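Local atomic coordinates of surface glycan binding protein B (Bacteroides ovatus, PDB entry 6E57), a protein that binds the mixed-linkage beta-glucan of cereals and probably captures it at the cell surface for use by the bacterium. Residues S99-G103 / V125-P129; I144-K149 / I241-N245; A220-I224 / V291-N295; N233-S239 / T265-C271; N245-I251 / T280-R286. One frame throughout, in Å; residues are numbered along the deposited sequence.

Contact 1: S99-G103 / V125-P129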
# COMPACT_ATOMS: atom_id res chain seq x y z
N SER A 99 -19.17 21.79 -7.39
CA SER A 99 -17.86 21.72 -8.01
C SER A 99 -16.82 21.33 -6.95
O SER A 99 -16.69 22.00 -5.93
CB SER A 99 -17.51 23.04 -8.65
OG SER A 99 -16.43 22.90 -9.56
N LEU A 100 -16.10 20.22 -7.19
CA LEU A 100 -15.10 19.68 -6.28
C LEU A 100 -13.74 19.66 -6.98
O LEU A 100 -13.66 19.45 -8.19
CB LEU A 100 -15.51 18.27 -5.86
CG LEU A 100 -16.80 18.14 -5.05
CD1 LEU A 100 -17.26 16.69 -5.00
CD2 LEU A 100 -16.64 18.70 -3.65
N LYS A 101 -12.67 19.85 -6.20
CA LYS A 101 -11.31 19.66 -6.68
C LYS A 101 -11.07 18.15 -6.84
O LYS A 101 -11.81 17.34 -6.28
CB LYS A 101 -10.31 20.29 -5.70
CG LYS A 101 -10.59 21.74 -5.33
CD LYS A 101 -9.40 22.46 -4.74
CE LYS A 101 -9.74 23.33 -3.54
NZ LYS A 101 -10.77 24.35 -3.87
N ALA A 102 -10.05 17.78 -7.61
CA ALA A 102 -9.70 16.36 -7.80
C ALA A 102 -9.56 15.69 -6.42
O ALA A 102 -9.11 16.32 -5.46
CB ALA A 102 -8.44 16.22 -8.61
N GLY A 103 -9.96 14.42 -6.35
CA GLY A 103 -9.79 13.60 -5.15
C GLY A 103 -10.91 12.59 -4.98
O GLY A 103 -11.79 12.45 -5.83
N VAL A 125 -17.29 9.65 -3.64
CA VAL A 125 -17.33 10.47 -4.84
C VAL A 125 -15.89 10.62 -5.35
O VAL A 125 -15.04 11.19 -4.67
CB VAL A 125 -17.98 11.84 -4.57
CG1 VAL A 125 -17.77 12.82 -5.72
CG2 VAL A 125 -19.46 11.71 -4.25
N VAL A 126 -15.63 10.08 -6.54
CA VAL A 126 -14.31 10.13 -7.15
C VAL A 126 -14.31 11.25 -8.19
O VAL A 126 -15.15 11.28 -9.09
CB VAL A 126 -13.92 8.77 -7.76
CG1 VAL A 126 -12.52 8.80 -8.37
CG2 VAL A 126 -14.03 7.65 -6.74
N VAL A 127 -13.36 12.18 -8.03
CA VAL A 127 -13.20 13.34 -8.90
C VAL A 127 -11.81 13.25 -9.55
O VAL A 127 -10.79 13.43 -8.88
CB VAL A 127 -13.39 14.65 -8.12
CG1 VAL A 127 -13.37 15.86 -9.04
CG2 VAL A 127 -14.67 14.63 -7.30
N ASN A 128 -11.78 12.95 -10.85
CA ASN A 128 -10.54 12.71 -11.60
C ASN A 128 -9.97 14.03 -12.10
O ASN A 128 -10.72 14.92 -12.50
CB ASN A 128 -10.77 11.76 -12.77
CG ASN A 128 -11.40 10.45 -12.35
OD1 ASN A 128 -10.83 9.70 -11.56
ND2 ASN A 128 -12.59 10.18 -12.86
N PRO A 129 -8.63 14.20 -12.13
CA PRO A 129 -8.02 15.41 -12.67
C PRO A 129 -8.02 15.38 -14.21
O PRO A 129 -8.26 14.34 -14.80
CB PRO A 129 -6.59 15.34 -12.11
CG PRO A 129 -6.31 13.86 -12.00
CD PRO A 129 -7.64 13.22 -11.65
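With chi1 of Val-127 at -174°, its CG1 extends away from the backbone N toward the bend at Leu-100 and Lys-101, while CG2 lies beside that N and turns to Leu-100. Leu-100 answers with chi1 -64°, its CG opposite the carbonyl carbon, and the two side chains meet at about a right angle. CB of Leu-100 lies 4.0 Å from Val-127 CG2. Leu-100 CD1 reaches further along the strand to Val-125 CG1, also at 4.0 Å. Val-127 CG1 packs under the bend itself, 3.5 Å from Lys-101 O, so this one valine supports both a side chain and the backbone of the loop. Ala-102 adds an apolar touch at the end of the strand, its CB 4.1 Å from Pro-129 CB.

The polar part is a single antiparallel hydrogen-bonded pair, lying at the end of the pairing of strands 103-113 and 118-128 in a five-stranded mixed sheet. Gly-103 N donates to Val-127 O at 2.8 Å, and Val-127 N returns a bond to Gly-103 O at 2.7 Å. Gly-103 has phi 148°, a conformation suited to a residue without a side chain, and here the chain turns from the loop into strand 103-113.

Lys-101 O is also held by the hydroxyl of Tyr-105 on that strand. Strand 118-128, which carries Val-125 to Asn-128, runs between strand 103-113 and strand 53-58, where Asn-56 binds the Asn-128 amide. Leu-63 of strand 63-70 packs on both Leu-100 and Val-125.

Contact 2: I144-K149 / I241-N245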
# COMPACT_ATOMS: atom_id res chain seq x y z
N ILE A 144 1.93 9.32 4.44
CA ILE A 144 2.11 9.35 5.89
C ILE A 144 3.39 10.16 6.18
O ILE A 144 4.48 9.75 5.80
CB ILE A 144 2.15 7.93 6.48
CG1 ILE A 144 0.83 7.19 6.24
CG2 ILE A 144 2.52 7.95 7.96
CD1 ILE A 144 0.94 5.69 6.32
N VAL A 145 3.22 11.31 6.85
CA VAL A 145 4.26 12.32 6.99
C VAL A 145 4.39 12.71 8.47
O VAL A 145 3.51 12.41 9.27
CB VAL A 145 3.97 13.56 6.12
CG1 VAL A 145 3.80 13.18 4.66
CG2 VAL A 145 2.75 14.33 6.61
N SER A 146 5.49 13.39 8.79
CA SER A 146 5.85 13.75 10.16
C SER A 146 6.17 15.24 10.22
O SER A 146 6.86 15.76 9.35
CB SER A 146 7.01 12.91 10.63
OG SER A 146 7.46 13.32 11.91
N PRO A 147 5.69 15.97 11.25
CA PRO A 147 5.89 17.42 11.32
C PRO A 147 7.36 17.79 11.56
O PRO A 147 8.00 17.22 12.45
CB PRO A 147 5.00 17.86 12.50
CG PRO A 147 4.90 16.62 13.37
CD PRO A 147 4.94 15.45 12.41
N GLY A 148 7.87 18.72 10.75
CA GLY A 148 9.26 19.17 10.79
C GLY A 148 10.11 18.52 9.72
O GLY A 148 11.17 19.04 9.37
N LYS A 149 9.64 17.38 9.18
CA LYS A 149 10.42 16.54 8.28
C LYS A 149 9.97 16.75 6.84
O LYS A 149 8.95 17.39 6.59
CB LYS A 149 10.26 15.07 8.68
CG LYS A 149 10.52 14.78 10.15
CD LYS A 149 11.02 13.38 10.40
CE LYS A 149 11.46 13.17 11.84
NZ LYS A 149 12.06 11.83 12.03
N ILE A 241 7.90 5.59 9.77
CA ILE A 241 7.88 7.05 9.65
C ILE A 241 8.74 7.71 10.74
O ILE A 241 9.52 8.61 10.43
CB ILE A 241 6.44 7.60 9.63
CG1 ILE A 241 6.40 9.13 9.55
CG2 ILE A 241 5.63 7.10 10.81
CD1 ILE A 241 6.93 9.71 8.27
N ASN A 242 8.61 7.29 12.01
CA ASN A 242 9.39 7.93 13.09
C ASN A 242 10.17 6.87 13.86
O ASN A 242 10.08 6.77 15.08
CB ASN A 242 8.49 8.77 14.00
CG ASN A 242 7.93 10.00 13.32
OD1 ASN A 242 8.66 10.77 12.70
ND2 ASN A 242 6.62 10.20 13.43
N LEU A 243 10.98 6.10 13.12
CA LEU A 243 11.57 4.87 13.64
C LEU A 243 12.87 5.15 14.41
O LEU A 243 13.39 4.24 15.06
CB LEU A 243 11.81 3.91 12.47
CG LEU A 243 10.57 3.43 11.72
CD1 LEU A 243 10.90 2.25 10.82
CD2 LEU A 243 9.43 3.06 12.67
N GLU A 244 13.37 6.39 14.36
CA GLU A 244 14.59 6.76 15.10
C GLU A 244 14.28 6.86 16.61
O GLU A 244 15.18 6.72 17.44
CB GLU A 244 15.21 8.05 14.55
CG GLU A 244 14.60 9.34 15.08
CD GLU A 244 13.31 9.78 14.40
OE1 GLU A 244 12.71 8.96 13.68
OE2 GLU A 244 12.91 10.95 14.60
N ASN A 245 13.00 7.08 16.94
CA ASN A 245 12.52 7.19 18.32
C ASN A 245 12.39 5.81 18.99
O ASN A 245 12.18 5.74 20.20
CB ASN A 245 11.17 7.91 18.40
CG ASN A 245 11.24 9.38 18.02
OD1 ASN A 245 12.17 10.09 18.42
ND2 ASN A 245 10.27 9.85 17.27
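Lys-149 and Glu-244 provide the ionic element of this interface between two successive beta domains. Their side chains approach from opposite directions, and Lys-149 NZ meets Glu-244 OE2 at 2.8 Å in a salt bridge. The ammonium group comes from above the carboxylate, 41° out of its plane. The lysine chain is stretched out from CG to NZ, whereas the glutamate is bent at chi2 (-81°), which turns the carboxylate toward the ammonium group. NZ also hydrogen-bonds the hydroxyl of Ser-264, which helps fix the position of the ammonium group.

A neutral hydrogen bond runs alongside. Ser-146 OG, directed away from its own amide by a chi1 of 174°, donates to Asn-242 OD1 at 2.9 Å, in the plane of the amide and on a lone pair. The other end of that amide is also engaged: Asn-242 ND2 bonds to the carbonyls of Thr-218 and Ala-220, which fixes the flip of the group and leaves OD1 turned to the serine.

Van der Waals packing comes from Ile-241. Ile-241 CD1, at the end of the longer branch, lies 3.5 Å from Ile-144 O. Ile-241 CG1 rests 4.0 Å from Ser-146 CB. Ile-241 CB faces Ile-144 CG2 at 4.3 Å.

The residues Ser-146 to Lys-149 form a type II turn after the short strand 144-145, which pairs with strand 209-217. The opposing loop joins strands 235-240 and 246-251, and Leu-222 of strand 222-225 packs against both Ile-144 and Ile-241.

Contact 3: A220-I224 / V291-N295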
# COMPACT_ATOMS: atom_id res chain seq x y z
N ALA A 220 3.96 9.56 15.88
CA ALA A 220 4.16 8.21 16.38
C ALA A 220 5.21 7.49 15.53
O ALA A 220 5.31 7.73 14.32
CB ALA A 220 2.85 7.45 16.36
N SER A 221 5.99 6.64 16.19
CA SER A 221 6.82 5.66 15.52
C SER A 221 5.90 4.58 14.93
O SER A 221 5.45 3.69 15.65
CB SER A 221 7.83 5.09 16.47
OG SER A 221 8.53 6.13 17.15
N LEU A 222 5.60 4.71 13.64
CA LEU A 222 4.64 3.85 12.96
C LEU A 222 5.36 2.95 11.96
O LEU A 222 5.84 3.42 10.93
CB LEU A 222 3.59 4.72 12.27
CG LEU A 222 2.48 3.98 11.52
CD1 LEU A 222 1.59 3.22 12.49
CD2 LEU A 222 1.66 4.93 10.68
N VAL A 223 5.43 1.66 12.29
CA VAL A 223 5.93 0.62 11.40
C VAL A 223 4.85 0.32 10.34
O VAL A 223 3.71 0.03 10.69
CB VAL A 223 6.31 -0.64 12.19
CG1 VAL A 223 6.64 -1.81 11.28
CG2 VAL A 223 7.45 -0.37 13.16
N ILE A 224 5.24 0.38 9.07
CA ILE A 224 4.31 0.36 7.94
C ILE A 224 4.46 -0.92 7.11
O ILE A 224 3.45 -1.51 6.71
CB ILE A 224 4.50 1.62 7.07
CG1 ILE A 224 4.20 2.90 7.85
CG2 ILE A 224 3.66 1.53 5.80
CD1 ILE A 224 4.77 4.15 7.21
N VAL A 291 5.17 1.53 20.32
CA VAL A 291 5.35 1.60 18.88
C VAL A 291 4.05 1.10 18.22
O VAL A 291 3.45 0.13 18.68
CB VAL A 291 6.57 0.77 18.42
CG1 VAL A 291 6.64 0.66 16.91
CG2 VAL A 291 7.86 1.34 18.97
N GLN A 292 3.64 1.80 17.15
CA GLN A 292 2.41 1.52 16.42
C GLN A 292 2.75 0.76 15.14
O GLN A 292 3.84 0.88 14.61
CB GLN A 292 1.68 2.83 16.12
CG GLN A 292 1.14 3.53 17.36
CD GLN A 292 0.43 4.82 17.06
OE1 GLN A 292 -0.03 5.07 15.94
NE2 GLN A 292 0.32 5.68 18.06
N PHE A 293 1.78 -0.04 14.66
CA PHE A 293 1.94 -0.87 13.47
C PHE A 293 0.71 -0.72 12.57
O PHE A 293 -0.42 -0.82 13.04
CB PHE A 293 2.14 -2.34 13.87
CG PHE A 293 3.36 -2.59 14.71
CD1 PHE A 293 3.31 -2.47 16.09
CD2 PHE A 293 4.57 -2.95 14.12
CE1 PHE A 293 4.44 -2.70 16.87
CE2 PHE A 293 5.69 -3.18 14.90
CZ PHE A 293 5.62 -3.06 16.27
N LEU A 294 0.96 -0.49 11.28
CA LEU A 294 -0.06 -0.33 10.26
C LEU A 294 -0.07 -1.58 9.37
O LEU A 294 0.99 -2.05 8.97
CB LEU A 294 0.26 0.92 9.43
CG LEU A 294 -0.82 1.36 8.45
CD1 LEU A 294 -1.97 2.04 9.19
CD2 LEU A 294 -0.23 2.29 7.40
N ASN A 295 -1.26 -2.09 9.05
CA ASN A 295 -1.37 -3.36 8.31
C ASN A 295 -2.32 -3.22 7.12
O ASN A 295 -1.87 -3.31 5.97
CB ASN A 295 -1.68 -4.51 9.28
CG ASN A 295 -0.45 -4.93 10.04
OD1 ASN A 295 0.37 -5.69 9.53
ND2 ASN A 295 -0.28 -4.41 11.25
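Val-223 and Phe-293 run alongside each other in the same direction, on two parallel strands whose short segments run 25° apart. Such a parallel pair, joining the first strand of this domain, 222-225, to strand 292-294 near its end, is consistent with an immunoglobulin-like beta sandwich. The valine is set obliquely to the ring, with its CB 3.5 Å from Phe-293 CD2. Its CG1 also touches CD2, while Val-223 CG2 touches Phe-293 CE2 and also Val-291 CG1, the latter at 4.0 Å. The ring carries on to Thr-300 and Gln-303 of strand 299-315 and to Met-281, and both side chains are buried.

On the other face Leu-222 and Gln-292 lie across each other. Leu-222 CG extends opposite its backbone N (chi1 -179°), which brings CD1 3.7 Å from Gln-292 CB and on toward Leu-294 CB. The straight glutamine chain reaches across toward Ala-220, just ahead of the neighbouring strand.

Three backbone bonds hold these side chains in step: Gln-292 N to Ser-221 O, Val-223 N to Gln-292 O and Leu-294 N to Val-223 O, the last at 2.9 Å. At the N-terminal end of the pair the glutamine amide lies against a methyl group, Gln-292 NE2 being 3.5 Å from Ala-220 CB.

Contact 4: N233-S239 / T265-C271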
# COMPACT_ATOMS: atom_id res chain seq x y z
N ASN A 233 17.42 -15.36 13.02
CA ASN A 233 18.88 -15.28 13.19
C ASN A 233 19.55 -14.58 12.00
O ASN A 233 20.75 -14.77 11.78
CB ASN A 233 19.51 -16.66 13.38
CG ASN A 233 18.98 -17.39 14.60
OD1 ASN A 233 19.06 -16.87 15.71
ND2 ASN A 233 18.46 -18.58 14.40
N VAL A 234 18.81 -13.75 11.25
CA VAL A 234 19.41 -12.97 10.15
C VAL A 234 18.80 -11.56 10.16
O VAL A 234 17.83 -11.29 10.88
CB VAL A 234 19.25 -13.64 8.77
CG1 VAL A 234 19.61 -15.12 8.81
CG2 VAL A 234 17.86 -13.45 8.17
N ASP A 235 19.38 -10.69 9.33
CA ASP A 235 19.00 -9.28 9.22
C ASP A 235 17.53 -9.18 8.79
O ASP A 235 17.03 -9.98 8.00
CB ASP A 235 19.92 -8.53 8.25
CG ASP A 235 21.22 -8.03 8.89
OD1 ASP A 235 21.14 -7.37 9.94
OD2 ASP A 235 22.29 -8.32 8.33
N TRP A 236 16.86 -8.16 9.34
CA TRP A 236 15.45 -7.91 9.19
C TRP A 236 15.25 -6.39 9.09
O TRP A 236 15.59 -5.67 10.02
CB TRP A 236 14.69 -8.51 10.38
CG TRP A 236 13.19 -8.40 10.33
CD1 TRP A 236 12.41 -8.15 9.24
CD2 TRP A 236 12.29 -8.57 11.44
NE1 TRP A 236 11.09 -8.14 9.59
CE2 TRP A 236 10.98 -8.40 10.93
CE3 TRP A 236 12.45 -8.85 12.80
CZ2 TRP A 236 9.85 -8.49 11.75
CZ3 TRP A 236 11.33 -8.94 13.60
CH2 TRP A 236 10.05 -8.76 13.08
N THR A 237 14.75 -5.92 7.94
CA THR A 237 14.60 -4.49 7.68
C THR A 237 13.11 -4.13 7.67
O THR A 237 12.31 -4.72 6.94
CB THR A 237 15.31 -4.08 6.38
OG1 THR A 237 16.70 -4.32 6.57
CG2 THR A 237 15.09 -2.63 6.02
N ILE A 238 12.77 -3.13 8.50
CA ILE A 238 11.42 -2.66 8.74
C ILE A 238 11.33 -1.18 8.35
O ILE A 238 12.25 -0.41 8.65
CB ILE A 238 11.05 -2.91 10.22
CG1 ILE A 238 10.79 -4.39 10.48
CG2 ILE A 238 9.88 -2.05 10.66
CD1 ILE A 238 10.69 -4.75 11.95
N SER A 239 10.23 -0.80 7.70
CA SER A 239 10.04 0.55 7.14
C SER A 239 8.85 1.25 7.82
O SER A 239 7.79 0.65 7.97
CB SER A 239 9.84 0.49 5.65
OG SER A 239 11.02 0.03 5.01
N THR A 265 12.95 6.52 8.45
CA THR A 265 12.18 5.74 7.49
C THR A 265 12.46 4.24 7.61
O THR A 265 11.67 3.44 7.10
CB THR A 265 12.47 6.23 6.06
OG1 THR A 265 13.78 5.81 5.70
CG2 THR A 265 12.34 7.73 5.91
N GLU A 266 13.57 3.85 8.25
CA GLU A 266 14.02 2.46 8.23
C GLU A 266 14.73 2.09 9.54
O GLU A 266 15.38 2.92 10.18
CB GLU A 266 14.99 2.23 7.07
CG GLU A 266 14.30 1.90 5.76
CD GLU A 266 15.20 1.22 4.75
OE1 GLU A 266 16.43 1.47 4.78
OE2 GLU A 266 14.68 0.43 3.93
N ILE A 267 14.60 0.81 9.91
CA ILE A 267 15.35 0.19 10.99
C ILE A 267 15.64 -1.27 10.61
O ILE A 267 14.77 -1.95 10.07
CB ILE A 267 14.59 0.32 12.33
CG1 ILE A 267 15.48 -0.01 13.53
CG2 ILE A 267 13.32 -0.53 12.33
CD1 ILE A 267 14.88 0.41 14.86
N THR A 268 16.87 -1.72 10.88
CA THR A 268 17.31 -3.10 10.61
C THR A 268 17.85 -3.72 11.91
O THR A 268 18.66 -3.11 12.60
CB THR A 268 18.38 -3.14 9.51
OG1 THR A 268 17.85 -2.48 8.36
CG2 THR A 268 18.79 -4.55 9.13
N LEU A 269 17.38 -4.94 12.22
CA LEU A 269 17.78 -5.67 13.42
C LEU A 269 18.06 -7.13 13.05
O LEU A 269 17.84 -7.54 11.91
CB LEU A 269 16.66 -5.56 14.47
CG LEU A 269 15.35 -6.30 14.18
CD1 LEU A 269 14.68 -6.75 15.46
CD2 LEU A 269 14.40 -5.44 13.36
N THR A 270 18.57 -7.91 14.02
CA THR A 270 18.70 -9.36 13.89
C THR A 270 17.48 -10.03 14.53
O THR A 270 17.31 -9.99 15.75
CB THR A 270 20.00 -9.87 14.53
OG1 THR A 270 21.10 -9.11 14.01
CG2 THR A 270 20.24 -11.34 14.27
N CYS A 271 16.62 -10.62 13.69
CA CYS A 271 15.48 -11.37 14.18
C CYS A 271 15.97 -12.47 15.11
O CYS A 271 16.82 -13.27 14.72
CB CYS A 271 14.68 -11.98 13.03
SG CYS A 271 13.43 -13.18 13.59
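An antiparallel strand pair of a domain consistent with an immunoglobulin-like beta sandwich brings Trp-236 against Leu-269 and Cys-271, with strands 235-239 and 266-270 running at 156°. Trp-236 and Ile-238 form hydrogen-bonded pairs with Leu-269 and Ile-267. Each pair has two backbone bonds, that from Ile-238 N to Ile-267 O measuring 2.8 Å. Asn-233 N to Cys-271 O and Cys-271 N to Val-234 O add two further backbone bonds beyond the strand pair.

The buried face is built round the indole. Leu-269 lies alongside it, its CG between backbone N and carbonyl carbon (chi1 70°), the more hindered choice, and its CD2 comes 4.0 Å from Trp-236 CE3. Cys-271 CB lies 3.9 Å from Trp-236 CE3. In a sulfur-aromatic contact, Cys-271 SG lies obliquely to the Trp-236 six-membered ring, 5.2 Å from its centroid. Ile-238 CD1, a neighbour on the tryptophan's own strand, lies over one face of the ring, toward its rim, and meets Leu-269 CD2 at 4.0 Å. Across the sandwich, Ile-251 and Met-281 pack on the indole, and its NE1 bonds to Gly-226 O.

On the opposite face Thr-237 OG1 and Thr-268 OG1 share a hydrogen bond of 2.8 Å between a non-hydrogen-bonded pair. Thr-237 CG2 also lies 3.7 Å from Glu-266 OE2.

The chemistry is therefore divided by face: hydroxyls and the carboxylates of Asp-235 and Glu-266 occupy the Thr-237 face, while hydrocarbon and sulfur fill the other, where the indole nitrogen keeps a backbone acceptor despite its burial.

Contact 5: N245-I251 / T280-R286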
# COMPACT_ATOMS: atom_id res chain seq x y z
N ASN A 245 13.00 7.08 16.94
CA ASN A 245 12.52 7.19 18.32
C ASN A 245 12.39 5.81 18.99
O ASN A 245 12.18 5.74 20.20
CB ASN A 245 11.17 7.91 18.40
CG ASN A 245 11.24 9.38 18.02
OD1 ASN A 245 12.17 10.09 18.42
ND2 ASN A 245 10.27 9.85 17.27
N ILE A 246 12.49 4.72 18.21
CA ILE A 246 12.34 3.36 18.75
C ILE A 246 13.56 3.02 19.61
O ILE A 246 14.70 3.19 19.18
CB ILE A 246 12.12 2.34 17.61
CG1 ILE A 246 10.79 2.57 16.91
CG2 ILE A 246 12.25 0.91 18.15
CD1 ILE A 246 10.43 1.55 15.85
N ALA A 247 13.29 2.54 20.83
CA ALA A 247 14.30 2.13 21.80
C ALA A 247 14.47 0.60 21.77
O ALA A 247 15.58 0.11 21.96
CB ALA A 247 13.91 2.60 23.17
N SER A 248 13.37 -0.13 21.55
CA SER A 248 13.39 -1.59 21.55
C SER A 248 12.18 -2.16 20.81
O SER A 248 11.13 -1.52 20.73
CB SER A 248 13.46 -2.12 22.96
OG SER A 248 12.35 -1.67 23.72
N LEU A 249 12.36 -3.37 20.27
CA LEU A 249 11.30 -4.21 19.71
C LEU A 249 11.33 -5.57 20.43
O LEU A 249 12.41 -6.11 20.68
CB LEU A 249 11.52 -4.40 18.21
CG LEU A 249 11.44 -3.13 17.36
CD1 LEU A 249 12.00 -3.37 15.97
CD2 LEU A 249 10.01 -2.63 17.27
N THR A 250 10.15 -6.10 20.75
CA THR A 250 10.01 -7.41 21.38
C THR A 250 9.21 -8.34 20.45
O THR A 250 8.08 -8.04 20.12
CB THR A 250 9.36 -7.29 22.77
OG1 THR A 250 10.19 -6.44 23.55
CG2 THR A 250 9.18 -8.62 23.47
N ILE A 251 9.84 -9.44 20.03
CA ILE A 251 9.22 -10.49 19.21
C ILE A 251 9.31 -11.79 20.02
O ILE A 251 10.30 -12.04 20.69
CB ILE A 251 9.90 -10.62 17.83
CG1 ILE A 251 10.18 -9.26 17.20
CG2 ILE A 251 9.07 -11.50 16.90
CD1 ILE A 251 11.59 -8.75 17.42
N THR A 280 3.83 -12.46 18.30
CA THR A 280 3.46 -11.08 18.55
C THR A 280 4.73 -10.23 18.64
O THR A 280 5.68 -10.60 19.32
CB THR A 280 2.64 -10.96 19.84
OG1 THR A 280 1.47 -11.77 19.70
CG2 THR A 280 2.25 -9.54 20.17
N MET A 281 4.73 -9.08 17.94
CA MET A 281 5.78 -8.07 18.06
C MET A 281 5.15 -6.79 18.64
O MET A 281 4.09 -6.36 18.20
CB MET A 281 6.43 -7.76 16.71
CG MET A 281 7.31 -6.51 16.72
SD MET A 281 8.47 -6.39 15.31
CE MET A 281 7.34 -6.45 13.93
N THR A 282 5.83 -6.21 19.64
CA THR A 282 5.55 -4.87 20.15
C THR A 282 6.85 -4.07 20.13
O THR A 282 7.89 -4.59 19.75
CB THR A 282 4.95 -4.93 21.57
OG1 THR A 282 5.93 -5.52 22.42
CG2 THR A 282 3.66 -5.71 21.64
N GLY A 283 6.78 -2.80 20.54
CA GLY A 283 7.95 -1.94 20.65
C GLY A 283 7.71 -0.80 21.62
O GLY A 283 6.57 -0.52 21.98
N LYS A 284 8.81 -0.15 22.03
CA LYS A 284 8.78 0.99 22.95
C LYS A 284 9.66 2.12 22.39
O LYS A 284 10.76 1.86 21.89
CB LYS A 284 9.28 0.57 24.34
CG LYS A 284 8.34 -0.33 25.13
CD LYS A 284 7.17 0.42 25.76
CE LYS A 284 6.09 -0.50 26.30
NZ LYS A 284 5.33 -1.16 25.22
N THR A 285 9.17 3.36 22.48
CA THR A 285 9.92 4.56 22.10
C THR A 285 10.85 4.94 23.27
O THR A 285 10.85 4.28 24.31
CB THR A 285 8.99 5.70 21.70
OG1 THR A 285 8.28 6.15 22.86
CG2 THR A 285 8.00 5.31 20.63
N ARG A 286 11.64 6.00 23.07
CA ARG A 286 12.56 6.51 24.10
C ARG A 286 11.75 7.18 25.22
O ARG A 286 12.10 7.07 26.39
CB ARG A 286 13.57 7.48 23.50
CG ARG A 286 14.45 6.86 22.41
CD ARG A 286 15.77 7.59 22.20
NE ARG A 286 16.42 7.16 20.97
CZ ARG A 286 17.00 5.98 20.78
NH1 ARG A 286 17.03 5.09 21.76
NH2 ARG A 286 17.54 5.68 19.61
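Lys-284 O is gripped by two successive amides, Ala-247 N at 2.8 Å and Ser-248 N by a weaker bond at 3.3 Å. This is a classic beta bulge, in a domain consistent with an immunoglobulin-like sandwich: two residues of strand 246-251 face one of strand 277-285 and the pairing shifts by one. Ala-247 N lies in the plane of the carbonyl, and the alanine CB leans on the same oxygen. Past the bulge the antiparallel ladder, with short segments at 167°, resumes: Lys-284 N binds Ser-248 O, and Thr-250 and Thr-282 exchange two bonds.

On the inner side Ile-251 and Met-281 lie flank to flank. A chi1 of 168° swings Met-281 CG away from its own amide N, and a bend at chi3 turns CE aside while Met-281 SD stays 3.8 Å from Ile-251 CG1. Leu-249 bends over the bare backbone of Gly-283, its CD2 4.0 Å from Gly-283 CA. Thr-250 OG1 turns outward to Thr-255 OG1.

At the far end Arg-286 N gives a weak bond to Asn-245 O. The arginine side chain, extended from CG to NE, runs alongside the bulge, and Ile-246 O lies over one face of the guanidinium, 3.8 Å from Arg-286 NH2.

In the fold
From the N terminus, contact 1 closes first, round the two paired strands 103-113 and 118-128 within an early domain, some 29 Å centre to centre from contact 2. Contact 2 then spans 91 residues, from strand 144-145 to the loop after strand 235-240, and so ties two domains together. Its span crosses those of contacts 3 and 4, and it meets contact 5 at Asn-245. Contact 3 joins strands 222-225 and 292-294, and the loop between them encloses both contact 4 and contact 5, which cross each other. Contacts 4 and 5 form facing layers, with the Trp-236 ring against Met-281, and strand 222-225 connects contact 3 to contact 4.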